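Local coordinates for protein dihydropteridine reductase (Caenorhabditis elegans, PDB 1OOE) that probably catalyses the NADH- or NADPH-dependent reduction of quinonoid dihydrobiopterin to tetrahydrobiopterin, as a homodimer of the short-chain dehydrogenase/reductase family, at residues Gln58-Gln63 and Ala112-Thr117. Numbering follows the deposited sequence.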
loop_
_atom_site.group_PDB
_atom_site.type_symbol
_atom_site.label_atom_id
_atom_site.label_comp_id
_atom_site.label_asym_id
_atom_site.label_seq_id
_atom_site.Cartn_x
_atom_site.Cartn_y
_atom_site.Cartn_z
ATOM N N GLN A 58 10.443 15.414 7.829
ATOM C CA GLN A 58 11.002 16.460 8.675
ATOM C C GLN A 58 11.383 17.712 7.899
ATOM O O GLN A 58 11.019 18.823 8.284
ATOM C CB GLN A 58 12.228 15.937 9.432
ATOM C CG GLN A 58 12.754 16.919 10.471
ATOM C CD GLN A 58 13.896 16.345 11.286
ATOM O OE1 GLN A 58 13.797 15.238 11.814
ATOM N NE2 GLN A 58 14.981 17.100 11.401
ATOM N N SER A 59 12.105 17.534 6.798
ATOM C CA SER A 59 12.548 18.667 5.996
ATOM C C SER A 59 11.387 19.436 5.380
ATOM O O SER A 59 11.350 20.663 5.435
ATOM C CB SER A 59 13.492 18.197 4.889
ATOM O OG SER A 59 14.006 19.302 4.171
ATOM N N ILE A 60 10.441 18.713 4.794
ATOM C CA ILE A 60 9.291 19.350 4.170
ATOM C C ILE A 60 8.444 20.090 5.210
ATOM O O ILE A 60 8.016 21.222 4.980
ATOM C CB ILE A 60 8.434 18.306 3.418
ATOM C CG1 ILE A 60 9.230 17.760 2.225
ATOM C CG2 ILE A 60 7.142 18.936 2.924
ATOM C CD1 ILE A 60 8.622 16.516 1.588
ATOM N N LEU A 61 8.221 19.465 6.361
ATOM C CA LEU A 61 7.434 20.107 7.410
ATOM C C LEU A 61 8.135 21.345 7.961
ATOM O O LEU A 61 7.501 22.375 8.186
ATOM C CB LEU A 61 7.145 19.127 8.550
ATOM C CG LEU A 61 5.849 18.316 8.443
ATOM C CD1 LEU A 61 5.806 17.573 7.118
ATOM C CD2 LEU A 61 5.755 17.350 9.616
ATOM N N GLU A 62 9.444 21.255 8.177
ATOM C CA GLU A 62 10.176 22.401 8.705
ATOM C C GLU A 62 10.105 23.580 7.748
ATOM O O GLU A 62 9.832 24.704 8.164
ATOM C CB GLU A 62 11.646 22.044 8.963
ATOM C CG GLU A 62 11.855 20.975 10.022
ATOM C CD GLU A 62 13.324 20.664 10.265
ATOM O OE1 GLU A 62 14.097 20.609 9.282
ATOM O OE2 GLU A 62 13.704 20.461 11.437
ATOM N N GLN A 63 10.347 23.320 6.467
ATOM C CA GLN A 63 10.322 24.374 5.459
ATOM C C GLN A 63 8.945 24.990 5.274
ATOM O O GLN A 63 8.820 26.203 5.091
ATOM C CB GLN A 63 10.804 23.837 4.116
ATOM C CG GLN A 63 12.259 23.435 4.086
ATOM C CD GLN A 63 12.657 22.907 2.728
ATOM O OE1 GLN A 63 12.708 23.654 1.751
ATOM N NE2 GLN A 63 12.920 21.609 2.654
ATOM N N ALA A 112 -0.746 14.537 3.531
ATOM C CA ALA A 112 -1.757 14.382 4.573
ATOM C C ALA A 112 -1.256 14.985 5.886
ATOM O O ALA A 112 -1.995 15.685 6.573
ATOM C CB ALA A 112 -2.100 12.902 4.767
ATOM N N LYS A 113 -0.001 14.707 6.231
ATOM C CA LYS A 113 0.586 15.242 7.459
ATOM C C LYS A 113 0.550 16.770 7.422
ATOM O O LYS A 113 0.257 17.419 8.431
ATOM C CB LYS A 113 2.038 14.764 7.613
ATOM C CG LYS A 113 2.697 15.179 8.934
ATOM C CD LYS A 113 1.985 14.562 10.133
ATOM C CE LYS A 113 2.580 15.053 11.446
ATOM N NZ LYS A 113 1.998 14.337 12.612
ATOM N N LEU A 114 0.852 17.344 6.261
ATOM C CA LEU A 114 0.834 18.797 6.113
ATOM C C LEU A 114 -0.573 19.336 6.356
ATOM O O LEU A 114 -0.747 20.373 6.995
ATOM C CB LEU A 114 1.309 19.197 4.711
ATOM C CG LEU A 114 2.812 19.066 4.452
ATOM C CD1 LEU A 114 3.104 19.190 2.957
ATOM C CD2 LEU A 114 3.550 20.136 5.235
ATOM N N ALA A 115 -1.575 18.616 5.859
ATOM C CA ALA A 115 -2.966 19.032 6.013
ATOM C C ALA A 115 -3.427 19.039 7.468
ATOM O O ALA A 115 -4.109 19.966 7.904
ATOM C CB ALA A 115 -3.872 18.125 5.186
ATOM N N THR A 116 -3.071 18.004 8.219
ATOM C CA THR A 116 -3.475 17.933 9.617
ATOM C C THR A 116 -2.851 19.081 10.397
ATOM O O THR A 116 -3.383 19.516 11.419
ATOM C CB THR A 116 -3.057 16.593 10.265
ATOM O OG1 THR A 116 -1.632 16.456 10.218
ATOM C CG2 THR A 116 -3.698 15.427 9.530
ATOM N N THR A 117 -1.736 19.589 9.882
ATOM C CA THR A 117 -1.011 20.675 10.522
ATOM C C THR A 117 -1.409 22.076 10.055
ATOM O O THR A 117 -1.619 22.979 10.866
ATOM C CB THR A 117 0.517 20.555 10.274
ATOM O OG1 THR A 117 0.984 19.254 10.660
ATOM C CG2 THR A 117 1.262 21.613 11.069
#
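Leu61 and Leu114 lie where the backbones of two helices come closest, CA to CA 6.9 Å; the helices run the same way at 33°, and the axes of the two short segments approach to 10.7 Å, a gap filled by branched aliphatic side chains and the methylene chain of a lysine. Leu61, with its fork of two methyls, reaches both Lys113 and Leu114. Its CD1 lies 3.9 Å from CD2 of Leu114, while its CD2 rests 3.8 Å from CG of Lys113, the side chains of Leu61 and Lys113 meeting nearly at right angles. Leu114 is forked too: its other methyl, CD1, comes within 4.0 Å of CG2 of Ile60. The beta-branch of Ile60 suits this place, since CG2 stands anti to the backbone N, where it meets the leucine, while CG1 stands beside the backbone N. Ile60 and Leu114 both also pack on Ile33 of strand 28-34, which ties the helix pair to the sheet.

Lys113 serves two surroundings. Its aliphatic beginning packs against Leu61, then a bend at chi2 (63°) turns the chain away, and NZ hydrogen-bonds to the carbonyl oxygen of Ser90 of the second subunit. Near the end of helix 93-118, the Lys113 carbonyl O accepts the hydroxyls of Thr116 (OG1, 2.8 Å) and Thr117 (OG1, 3.0 Å) from opposite faces of its plane, using short polar side chains that can fold back on their own helix.

Helices 53-68 and 93-118 flank the parallel strand 73-78 in sequence, and their side-by-side packing over one face of the sheet belongs to the Rossmann fold of short-chain dehydrogenases/reductases.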